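Local atomic coordinates of 5-cytosine DNA methyltransferase (PDB entry 3QV2), a protein that probably transfers a methyl group from S-adenosylmethionine to carbon 5 of cytosine in DNA or tRNA, as a Dnmt2-type enzyme. Residues Q10-F16 / N76-M82; I67-E73 / D114-I120; K124-I128 / L321-L325. All coordinates share one frame; numbering follows the deposited sequence. Where two conformers were deposited one is given.

Interaction 1: residues Q10-F16 / N76-M82; sequences QVNVIEF and NCNTWFM. With SO4 (sulfate ion), chain D.
Cys-77 brings its CB against CG1 of Ile-14, 3.6 Å away, and its SG lies equally near that methylene; a small, weakly polar side chain suits the place where the chain comes in from a helix and the strand has not yet begun. Asn-78 does more, for its amide mimics a strand backbone. With CG set between the backbone N and the carbonyl carbon (chi1 58°), the amide swings back along 10-16: ND2 gives a hydrogen to Gln-10 O (2.9 Å), and OD1 accepts from Asn-12 N (2.8 Å). Thr-79 OG1 also donates to this OD1, reaching it from the other face of the amide plane, so two donors grip the oxygen. The second hydrogen of ND2 goes to a sulfate oxygen, an ion that Lys-9 and Lys-124 hold as well, and the bonds at both ends of the amide together fix its rotation. From Thr-79 onward the chains run as parallel neighbours in the central sheet of the Rossmann-like methyltransferase domain, with strand 36-41 bonded to the other edge of 11-16. Thr-79 O receives Ile-14 N at 2.9 Å in a nearly straight bond (170°), and its beta-branched side chain packs on Val-13 CG2. Trp-80 turns to the sheet face of Ile-14 and Phe-16, offering its five-membered ring to the edge of Phe-16 in a T-shaped stack, planes 79° apart. Phe-81 lies on the other face, where Val-13 CG1 sits over its ring, 3.8 Å from the centroid. Beyond it the flexible Met-82 bends at its thioether to lay CE 3.6 Å from Phe-16 CD2.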
loop_
_atom_site.group_PDB
_atom_site.type_symbol
_atom_site.label_atom_id
_atom_site.label_comp_id
_atom_site.label_asym_id
_atom_site.label_seq_id
_atom_site.Cartn_x
_atom_site.Cartn_y
_atom_site.Cartn_z
ATOM N N GLN A 10 3.573 12.938 21.576
ATOM C CA GLN A 10 2.829 11.745 21.197
ATOM C C GLN A 10 2.300 11.820 19.768
ATOM O O GLN A 10 2.056 12.906 19.237
ATOM C CB GLN A 10 1.677 11.515 22.177
ATOM C CG GLN A 10 0.978 10.177 22.024
ATOM C CD GLN A 10 -0.078 9.953 23.088
ATOM O OE1 GLN A 10 -0.783 8.945 23.077
ATOM N NE2 GLN A 10 -0.191 10.898 24.016
ATOM N N VAL A 11 2.131 10.656 19.150
ATOM C CA VAL A 11 1.583 10.572 17.804
ATOM C C VAL A 11 0.247 9.837 17.812
ATOM O O VAL A 11 0.198 8.621 17.993
ATOM C CB VAL A 11 2.549 9.853 16.842
ATOM C CG1 VAL A 11 1.897 9.660 15.481
ATOM C CG2 VAL A 11 3.844 10.637 16.710
ATOM N N ASN A 12 -0.834 10.585 17.624
ATOM C CA ASN A 12 -2.170 10.009 17.582
ATOM C C ASN A 12 -2.732 10.061 16.166
ATOM O O ASN A 12 -3.022 11.136 15.643
ATOM C CB ASN A 12 -3.094 10.736 18.557
ATOM C CG ASN A 12 -2.534 10.775 19.966
ATOM O OD1 ASN A 12 -2.338 11.846 20.541
ATOM N ND2 ASN A 12 -2.262 9.602 20.526
ATOM N N VAL A 13 -2.883 8.891 15.551
ATOM C CA VAL A 13 -3.181 8.812 14.125
ATOM C C VAL A 13 -4.615 8.393 13.817
ATOM O O VAL A 13 -5.136 7.445 14.403
ATOM C CB VAL A 13 -2.236 7.816 13.419
ATOM C CG1 VAL A 13 -2.454 7.856 11.913
ATOM C CG2 VAL A 13 -0.785 8.119 13.758
ATOM N N ILE A 14 -5.242 9.106 12.886
ATOM C CA ILE A 14 -6.481 8.639 12.285
ATOM C C ILE A 14 -6.135 7.934 10.979
ATOM O O ILE A 14 -5.704 8.568 10.016
ATOM C CB ILE A 14 -7.457 9.790 11.988
ATOM C CG1 ILE A 14 -7.704 10.634 13.239
ATOM C CG2 ILE A 14 -8.769 9.238 11.449
ATOM C CD1 ILE A 14 -8.689 11.765 13.025
ATOM N N GLU A 15 -6.315 6.618 10.953
ATOM C CA GLU A 15 -5.927 5.813 9.800
ATOM C C GLU A 15 -7.068 5.702 8.792
ATOM O O GLU A 15 -7.797 4.711 8.771
ATOM C CB GLU A 15 -5.477 4.425 10.261
ATOM C CG GLU A 15 -4.673 3.633 9.243
ATOM C CD GLU A 15 -4.066 2.376 9.842
ATOM O OE1 GLU A 15 -3.386 1.633 9.105
ATOM O OE2 GLU A 15 -4.265 2.131 11.050
ATOM N N PHE A 16 -7.221 6.728 7.962
ATOM C CA PHE A 16 -8.270 6.743 6.950
ATOM C C PHE A 16 -8.020 5.684 5.881
ATOM O O PHE A 16 -6.878 5.454 5.481
ATOM C CB PHE A 16 -8.372 8.122 6.299
ATOM C CG PHE A 16 -8.789 9.214 7.245
ATOM C CD1 PHE A 16 -10.089 9.280 7.716
ATOM C CD2 PHE A 16 -7.887 10.187 7.646
ATOM C CE1 PHE A 16 -10.478 10.287 8.577
ATOM C CE2 PHE A 16 -8.273 11.199 8.507
ATOM C CZ PHE A 16 -9.570 11.249 8.972
ATOM N N ASN A 76 -9.437 13.626 19.018
ATOM C CA ASN A 76 -8.287 14.339 19.564
ATOM C C ASN A 76 -6.966 13.789 19.040
ATOM O O ASN A 76 -6.035 13.540 19.805
ATOM C CB ASN A 76 -8.303 14.307 21.096
ATOM C CG ASN A 76 -9.507 15.020 21.679
ATOM O OD1 ASN A 76 -10.202 14.485 22.543
ATOM N ND2 ASN A 76 -9.764 16.233 21.203
ATOM N N CYS A 77 -6.891 13.598 17.728
ATOM C CA CYS A 77 -5.678 13.095 17.098
ATOM C C CYS A 77 -4.882 14.235 16.479
ATOM O O CYS A 77 -5.411 15.324 16.261
ATOM C CB CYS A 77 -6.013 12.048 16.034
ATOM S SG CYS A 77 -6.571 10.465 16.700
ATOM N N ASN A 78 -3.609 13.979 16.196
ATOM C CA ASN A 78 -2.733 14.998 15.628
ATOM C C ASN A 78 -2.026 14.530 14.360
ATOM O O ASN A 78 -1.067 15.155 13.909
ATOM C CB ASN A 78 -1.702 15.450 16.666
ATOM C CG ASN A 78 -0.848 14.304 17.177
ATOM O OD1 ASN A 78 -0.804 13.230 16.575
ATOM N ND2 ASN A 78 -0.161 14.529 18.290
ATOM N N THR A 79 -2.507 13.434 13.785
ATOM C CA THR A 79 -1.877 12.864 12.601
ATOM C C THR A 79 -2.888 12.198 11.670
ATOM O O THR A 79 -3.821 11.534 12.119
ATOM C CB THR A 79 -0.794 11.839 12.985
ATOM O OG1 THR A 79 0.167 12.455 13.852
ATOM C CG2 THR A 79 -0.089 11.321 11.747
ATOM N N TRP A 80 -2.690 12.384 10.368
ATOM C CA TRP A 80 -3.532 11.755 9.360
ATOM C C TRP A 80 -2.719 10.822 8.471
ATOM O O TRP A 80 -1.805 11.258 7.773
ATOM C CB TRP A 80 -4.207 12.811 8.484
ATOM C CG TRP A 80 -5.390 13.485 9.104
ATOM C CD1 TRP A 80 -5.762 13.456 10.418
ATOM C CD2 TRP A 80 -6.363 14.288 8.431
ATOM N NE1 TRP A 80 -6.906 14.196 10.602
ATOM C CE2 TRP A 80 -7.298 14.718 9.390
ATOM C CE3 TRP A 80 -6.539 14.688 7.099
ATOM C CZ2 TRP A 80 -8.386 15.524 9.075
ATOM C CZ3 TRP A 80 -7.621 15.489 6.782
ATOM C CH2 TRP A 80 -8.530 15.898 7.765
ATOM N N PHE A 81 -3.051 9.535 8.509
ATOM C CA PHE A 81 -2.507 8.574 7.556
ATOM C C PHE A 81 -3.620 8.157 6.610
ATOM O O PHE A 81 -4.744 7.899 7.045
ATOM C CB PHE A 81 -1.947 7.341 8.268
ATOM C CG PHE A 81 -0.650 7.588 8.982
ATOM C CD1 PHE A 81 -0.006 8.807 8.879
ATOM C CD2 PHE A 81 -0.067 6.592 9.749
ATOM C CE1 PHE A 81 1.188 9.033 9.531
ATOM C CE2 PHE A 81 1.128 6.813 10.405
ATOM C CZ PHE A 81 1.756 8.035 10.295
ATOM N N MET A 82 -3.318 8.089 5.318
ATOM C CA MET A 82 -4.343 7.736 4.344
ATOM C C MET A 82 -3.795 7.293 2.992
ATOM O O MET A 82 -2.818 7.845 2.484
ATOM C CB MET A 82 -5.302 8.908 4.136
ATOM C CG MET A 82 -4.678 10.094 3.421
ATOM S SD MET A 82 -5.885 11.374 3.031
ATOM C CE MET A 82 -6.518 11.749 4.661
HETATM S S SO4 D . -1.056 17.339 20.303
HETATM O O1 SO4 D . -2.287 16.690 19.861
HETATM O O2 SO4 D . -0.017 17.190 19.288
HETATM O O3 SO4 D . -1.321 18.760 20.519
HETATM O O4 SO4 D . -0.606 16.723 21.547
#

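Interaction 2: residues I67-E73 / D114-I120; sequences ISIKQIE and DILPYLI
Two helical pieces that pack on one face of the Rossmann-like sheet meet here, the start of helix 69-74 and the end of helix 106-115 with the turn that follows it, and isoleucines make the seam. Ile-69 and Ile-115 run antiparallel alongside each other, CG1 of Ile-69 and CD1 of Ile-115 in close contact at 3.5 Å. Ile-115 spreads its branches between two neighbours: CG1 is anti to the carbonyl carbon (chi1 -52°) and carries CD1 to Ile-69, while CG2 meets CD1 of Ile-72 tip to tip at 3.6 Å. A beta-branched residue suits this spot because it fills two directions at once. Ile-69 also presses its own CD1 against Asp-114 O and, less closely, against CB of Tyr-118, and its CG2 lies 3.8 Å from CD2 of Leu-119.

The interface lies over strand 79-82, since Ile-115 and Leu-119 both touch Trp-80, and Ile-72 also reaches Leu-111 of helix 106-115. Helix 69-74 begins with a capping bond: Ser-68, at the N-cap, accepts from Gln-71 N through its OG, a short hydroxyl well suited to a backbone NH of the first turn. At the far end of the seam the contact becomes polar. The extended stem of Glu-73 lies alongside Leu-119, with CD2 of Leu-119 4.1 Å from CG of Glu-73. OE1 of Glu-73 then accepts from Ile-120 N at 2.8 Å, with an N-H...O angle of 168°, and the NH meets the oxygen nearly along its C-O axis. An aliphatic stem with a carboxylate at its end fits this place, packing on leucine and still satisfying a backbone NH beyond the helix. The same oxygen lies 3.6 Å from CG1 of Ile-120.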
loop_
_atom_site.group_PDB
_atom_site.type_symbol
_atom_site.label_atom_id
_atom_site.label_comp_id
_atom_site.label_asym_id
_atom_site.label_seq_id
_atom_site.Cartn_x
_atom_site.Cartn_y
_atom_site.Cartn_z
ATOM N N ILE A 67 -18.702 11.924 6.981
ATOM C CA ILE A 67 -18.327 11.990 8.392
ATOM C C ILE A 67 -18.193 13.440 8.863
ATOM O O ILE A 67 -17.593 14.274 8.183
ATOM C CB ILE A 67 -17.032 11.206 8.690
ATOM C CG1 ILE A 67 -16.787 11.140 10.201
ATOM C CG2 ILE A 67 -15.849 11.833 7.972
ATOM C CD1 ILE A 67 -15.643 10.233 10.603
ATOM N N SER A 68 -18.761 13.736 10.028
ATOM C CA SER A 68 -18.803 15.104 10.533
ATOM C C SER A 68 -17.467 15.541 11.121
ATOM O O SER A 68 -16.656 14.710 11.529
ATOM C CB SER A 68 -19.905 15.255 11.583
ATOM O OG SER A 68 -19.575 14.556 12.774
ATOM N N ILE A 69 -17.248 16.852 11.162
ATOM C CA ILE A 69 -16.049 17.408 11.772
ATOM C C ILE A 69 -15.996 17.016 13.242
ATOM O O ILE A 69 -14.957 16.594 13.750
ATOM C CB ILE A 69 -16.029 18.943 11.676
ATOM C CG1 ILE A 69 -16.302 19.399 10.241
ATOM C CG2 ILE A 69 -14.701 19.491 12.176
ATOM C CD1 ILE A 69 -16.407 20.900 10.086
ATOM N N LYS A 70 -17.135 17.156 13.915
ATOM C CA LYS A 70 -17.250 16.864 15.339
ATOM C C LYS A 70 -16.724 15.476 15.694
ATOM O O LYS A 70 -15.947 15.321 16.636
ATOM C CB LYS A 70 -18.709 16.993 15.783
ATOM C CG LYS A 70 -18.940 16.765 17.268
ATOM C CD LYS A 70 -19.003 18.079 18.029
ATOM C CE LYS A 70 -19.471 17.862 19.459
ATOM N NZ LYS A 70 -19.743 19.147 20.160
ATOM N N GLN A 71 -17.155 14.467 14.941
ATOM C CA GLN A 71 -16.735 13.095 15.204
ATOM C C GLN A 71 -15.229 12.935 15.032
ATOM O O GLN A 71 -14.571 12.269 15.831
ATOM C CB GLN A 71 -17.482 12.112 14.303
ATOM C CG GLN A 71 -17.071 10.663 14.509
ATOM C CD GLN A 71 -17.937 9.688 13.736
ATOM O OE1 GLN A 71 -17.626 8.501 13.646
ATOM N NE2 GLN A 71 -19.032 10.186 13.174
ATOM N N ILE A 72 -14.685 13.552 13.989
ATOM C CA ILE A 72 -13.249 13.502 13.744
ATOM C C ILE A 72 -12.467 14.198 14.858
ATOM O O ILE A 72 -11.463 13.679 15.343
ATOM C CB ILE A 72 -12.883 14.134 12.390
ATOM C CG1 ILE A 72 -13.197 13.163 11.247
ATOM C CG2 ILE A 72 -11.413 14.518 12.360
ATOM C CD1 ILE A 72 -12.984 13.753 9.874
ATOM N N GLU A 73 -12.942 15.369 15.267
ATOM C CA GLU A 73 -12.251 16.163 16.276
ATOM C C GLU A 73 -12.351 15.520 17.660
ATOM O O GLU A 73 -11.467 15.696 18.497
ATOM C CB GLU A 73 -12.809 17.590 16.299
ATOM C CG GLU A 73 -11.794 18.644 16.708
ATOM C CD GLU A 73 -12.307 20.058 16.511
ATOM O OE1 GLU A 73 -11.569 20.884 15.933
ATOM O OE2 GLU A 73 -13.443 20.349 16.939
ATOM N N ASP A 114 -13.980 19.861 3.679
ATOM C CA ASP A 114 -14.974 20.098 4.717
ATOM C C ASP A 114 -14.460 19.948 6.149
ATOM O O ASP A 114 -15.056 20.487 7.079
ATOM C CB ASP A 114 -16.181 19.181 4.496
ATOM C CG ASP A 114 -16.739 19.283 3.090
ATOM O OD1 ASP A 114 -16.670 20.381 2.501
ATOM O OD2 ASP A 114 -17.242 18.266 2.570
ATOM N N ILE A 115 -13.361 19.224 6.327
ATOM C CA ILE A 115 -12.857 18.947 7.670
ATOM C C ILE A 115 -11.623 19.768 8.042
ATOM O O ILE A 115 -11.673 20.612 8.937
ATOM C CB ILE A 115 -12.524 17.453 7.855
ATOM C CG1 ILE A 115 -13.717 16.587 7.450
ATOM C CG2 ILE A 115 -12.107 17.176 9.292
ATOM C CD1 ILE A 115 -14.962 16.847 8.267
ATOM N N LEU A 116 -10.521 19.514 7.344
ATOM C CA LEU A 116 -9.223 20.095 7.691
ATOM C C LEU A 116 -9.235 21.604 7.963
ATOM O O LEU A 116 -8.694 22.052 8.972
ATOM C CB LEU A 116 -8.179 19.746 6.622
ATOM C CG LEU A 116 -6.722 20.118 6.905
ATOM C CD1 LEU A 116 -5.777 19.102 6.288
ATOM C CD2 LEU A 116 -6.407 21.520 6.405
ATOM N N PRO A 117 -9.843 22.393 7.062
ATOM C CA PRO A 117 -9.785 23.853 7.202
ATOM C C PRO A 117 -10.545 24.387 8.414
ATOM O O PRO A 117 -10.434 25.576 8.710
ATOM C CB PRO A 117 -10.457 24.356 5.917
ATOM C CG PRO A 117 -10.401 23.202 4.968
ATOM C CD PRO A 117 -10.541 21.993 5.829
ATOM N N TYR A 118 -11.298 23.534 9.101
ATOM C CA TYR A 118 -12.151 24.000 10.191
ATOM C C TYR A 118 -11.780 23.430 11.560
ATOM O O TYR A 118 -12.325 23.850 12.579
ATOM C CB TYR A 118 -13.626 23.731 9.871
ATOM C CG TYR A 118 -14.093 24.411 8.603
ATOM C CD1 TYR A 118 -14.432 25.758 8.599
ATOM C CD2 TYR A 118 -14.188 23.708 7.410
ATOM C CE1 TYR A 118 -14.855 26.385 7.440
ATOM C CE2 TYR A 118 -14.611 24.326 6.248
ATOM C CZ TYR A 118 -14.942 25.663 6.269
ATOM O OH TYR A 118 -15.363 26.284 5.116
ATOM N N LEU A 119 -10.849 22.481 11.584
ATOM C CA LEU A 119 -10.378 21.916 12.844
ATOM C C LEU A 119 -9.706 22.983 13.699
ATOM O O LEU A 119 -8.989 23.840 13.184
ATOM C CB LEU A 119 -9.387 20.778 12.588
ATOM C CG LEU A 119 -9.920 19.529 11.884
ATOM C CD1 LEU A 119 -8.783 18.572 11.566
ATOM C CD2 LEU A 119 -10.973 18.849 12.736
ATOM N N ILE A 120 -9.945 22.930 15.006
ATOM C CA ILE A 120 -9.239 23.799 15.937
ATOM C C ILE A 120 -7.760 23.452 15.892
ATOM O O ILE A 120 -6.901 24.331 15.858
ATOM C CB ILE A 120 -9.749 23.624 17.379
ATOM C CG1 ILE A 120 -11.201 24.089 17.494
ATOM C CG2 ILE A 120 -8.868 24.398 18.348
ATOM C CD1 ILE A 120 -11.396 25.554 17.177
#

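Interaction 3: residues K124-I128 / L321-L325; sequences KHIFI and LFDDL. With SO4 (sulfate ion), chain D.
His-125, at the start of strand 125-130 in the central sheet of the Rossmann-like domain, packs into the type I beta turn from Phe-322 to Leu-325 that follows helix 311-321. The tight part is built round its imidazole. Phe-322 lies over one face in an offset stack, the centroids 4.4 Å apart and the planes inclined by 24°, with Phe-322 CE1 lying 3.5 Å from His-125 CG. The imidazole edge is polar: His-125 NE2 donates to Asp-324 OD1 at 2.7 Å, in the ring plane and onto the syn lone pair of the oxygen. The carboxylate plane stands 70° from that of the ring. Histidine suits this place because it can stack on an aromatic ring and give an in-plane N-H at the same time. Asp-324 puts CG between its backbone N and carbonyl carbon (chi1 63°), which brings the carboxylate to the ring edge. Further along the strand, Leu-321 fills the greasy side, its CD2 lying 3.8 Å from CB of Phe-127 and near the plane of that ring, while helix 311-321 packs on the same phenylalanine.

Toward solvent the contact is looser. Leu-325 brings CD2 only to 3.9 Å from His-125 CE1, and the exposed Lys-124 leads its long chain away from the turn to a sulfate ion, which NZ meets at 3.0 Å through O2. Here a water bridges the two segments over the histidine face opposite Phe-322, giving one hydrogen to Lys-124 O and the other to Asp-324 OD2.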
loop_
_atom_site.group_PDB
_atom_site.type_symbol
_atom_site.label_atom_id
_atom_site.label_comp_id
_atom_site.label_asym_id
_atom_site.label_seq_id
_atom_site.Cartn_x
_atom_site.Cartn_y
_atom_site.Cartn_z
ATOM N N LYS A 124 -0.673 17.761 12.779
ATOM C CA LYS A 124 0.678 18.278 12.589
ATOM C C LYS A 124 1.459 17.488 11.540
ATOM O O LYS A 124 2.478 17.957 11.035
ATOM C CB LYS A 124 1.436 18.300 13.918
ATOM C CG LYS A 124 0.793 19.189 14.973
ATOM C CD LYS A 124 1.552 19.134 16.288
ATOM C CE LYS A 124 0.890 20.008 17.341
ATOM N NZ LYS A 124 -0.530 19.616 17.567
ATOM N N HIS A 125 0.978 16.292 11.218
ATOM C CA HIS A 125 1.600 15.464 10.191
ATOM C C HIS A 125 0.546 14.755 9.352
ATOM O O HIS A 125 -0.420 14.208 9.885
ATOM C CB HIS A 125 2.549 14.436 10.812
ATOM C CG HIS A 125 3.712 15.045 11.535
ATOM N ND1 HIS A 125 3.639 15.456 12.848
ATOM C CD2 HIS A 125 4.973 15.315 11.125
ATOM C CE1 HIS A 125 4.806 15.952 13.217
ATOM N NE2 HIS A 125 5.634 15.879 12.191
ATOM N N ILE A 126 0.734 14.776 8.036
ATOM C CA ILE A 126 -0.151 14.074 7.114
ATOM C C ILE A 126 0.662 13.240 6.132
ATOM O O ILE A 126 1.653 13.713 5.574
ATOM C CB ILE A 126 -1.029 15.045 6.310
ATOM C CG1 ILE A 126 -1.824 15.958 7.243
ATOM C CG2 ILE A 126 -1.965 14.276 5.386
ATOM C CD1 ILE A 126 -2.739 16.911 6.511
ATOM N N PHE A 127 0.237 12.000 5.923
ATOM C CA PHE A 127 0.894 11.125 4.964
ATOM C C PHE A 127 -0.128 10.530 4.003
ATOM O O PHE A 127 -1.093 9.891 4.423
ATOM C CB PHE A 127 1.658 10.011 5.682
ATOM C CG PHE A 127 2.526 9.189 4.773
ATOM C CD1 PHE A 127 3.876 9.467 4.645
ATOM C CD2 PHE A 127 1.991 8.142 4.043
ATOM C CE1 PHE A 127 4.679 8.714 3.808
ATOM C CE2 PHE A 127 2.786 7.386 3.205
ATOM C CZ PHE A 127 4.133 7.672 3.087
ATOM N N ILE A 128 0.084 10.751 2.710
ATOM C CA ILE A 128 -0.816 10.228 1.693
ATOM C C ILE A 128 -0.089 9.258 0.773
ATOM O O ILE A 128 1.053 9.495 0.382
ATOM C CB ILE A 128 -1.425 11.356 0.843
ATOM C CG1 ILE A 128 -1.923 12.490 1.739
ATOM C CG2 ILE A 128 -2.552 10.818 -0.028
ATOM C CD1 ILE A 128 -2.492 13.668 0.976
ATOM N N LEU A 321 9.077 12.320 7.250
ATOM C CA LEU A 321 7.930 13.146 7.615
ATOM C C LEU A 321 7.961 13.582 9.078
ATOM O O LEU A 321 7.566 14.700 9.408
ATOM C CB LEU A 321 6.628 12.391 7.333
ATOM C CG LEU A 321 5.332 13.029 7.841
ATOM C CD1 LEU A 321 5.076 14.361 7.155
ATOM C CD2 LEU A 321 4.157 12.086 7.637
ATOM N N PHE A 322 8.428 12.695 9.950
ATOM C CA PHE A 322 8.426 12.957 11.387
ATOM C C PHE A 322 9.789 13.390 11.929
ATOM O O PHE A 322 10.001 13.396 13.141
ATOM C CB PHE A 322 7.951 11.721 12.155
ATOM C CG PHE A 322 6.481 11.446 12.020
ATOM C CD1 PHE A 322 5.572 12.036 12.882
ATOM C CD2 PHE A 322 6.006 10.587 11.040
ATOM C CE1 PHE A 322 4.220 11.784 12.766
ATOM C CE2 PHE A 322 4.653 10.330 10.921
ATOM C CZ PHE A 322 3.759 10.930 11.785
ATOM N N ASP A 323 10.706 13.761 11.041
ATOM C CA ASP A 323 12.060 14.108 11.466
ATOM C C ASP A 323 12.117 15.442 12.211
ATOM O O ASP A 323 13.187 15.888 12.625
ATOM C CB ASP A 323 13.029 14.101 10.279
ATOM C CG ASP A 323 12.966 15.373 9.457
ATOM O OD1 ASP A 323 11.985 16.131 9.588
ATOM O OD2 ASP A 323 13.906 15.609 8.670
ATOM N N ASP A 324 10.960 16.074 12.379
ATOM C CA ASP A 324 10.876 17.318 13.136
ATOM C C ASP A 324 10.569 17.035 14.604
ATOM O O ASP A 324 10.487 17.955 15.418
ATOM C CB ASP A 324 9.812 18.246 12.540
ATOM C CG ASP A 324 8.417 17.652 12.601
ATOM O OD1 ASP A 324 8.295 16.412 12.568
ATOM O OD2 ASP A 324 7.439 18.427 12.682
ATOM N N LEU A 325 10.410 15.756 14.937
ATOM C CA LEU A 325 10.060 15.350 16.296
ATOM C C LEU A 325 11.271 14.887 17.108
ATOM O O LEU A 325 11.135 14.512 18.273
ATOM C CB LEU A 325 8.995 14.247 16.274
ATOM C CG LEU A 325 7.598 14.607 15.762
ATOM C CD1 LEU A 325 6.622 13.478 16.055
ATOM C CD2 LEU A 325 7.107 15.913 16.372
HETATM S S SO4 D . -1.056 17.339 20.303
HETATM O O1 SO4 D . -2.287 16.690 19.861
HETATM O O2 SO4 D . -0.017 17.190 19.288
HETATM O O3 SO4 D . -1.321 18.760 20.519
HETATM O O4 SO4 D . -0.606 16.723 21.547
HETATM O O HOH W 1 4.715 19.301 12.119
#

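All three contacts lie in the Rossmann-like domain, on the same side of the chain's centre. Interactions 1 and 3 are the closer pair, their centres about 10 Å apart: strands 79-82 and 125-130 are neighbours in the sheet, and one sulfate touches both. Interaction 2 lies about 13 Å from interaction 1 and about 19 Å from interaction 3, with Trp-80 joining the end of helix 106-115 and the turn after it to the sheet. Along the chain the segments of interactions 1 and 2 alternate, whereas interaction 3 opens after both and brings residues 321-325, near the C terminus, back to the sheet. Parts distant in sequence thus complete the domain that binds S-adenosyl-L-homocysteine.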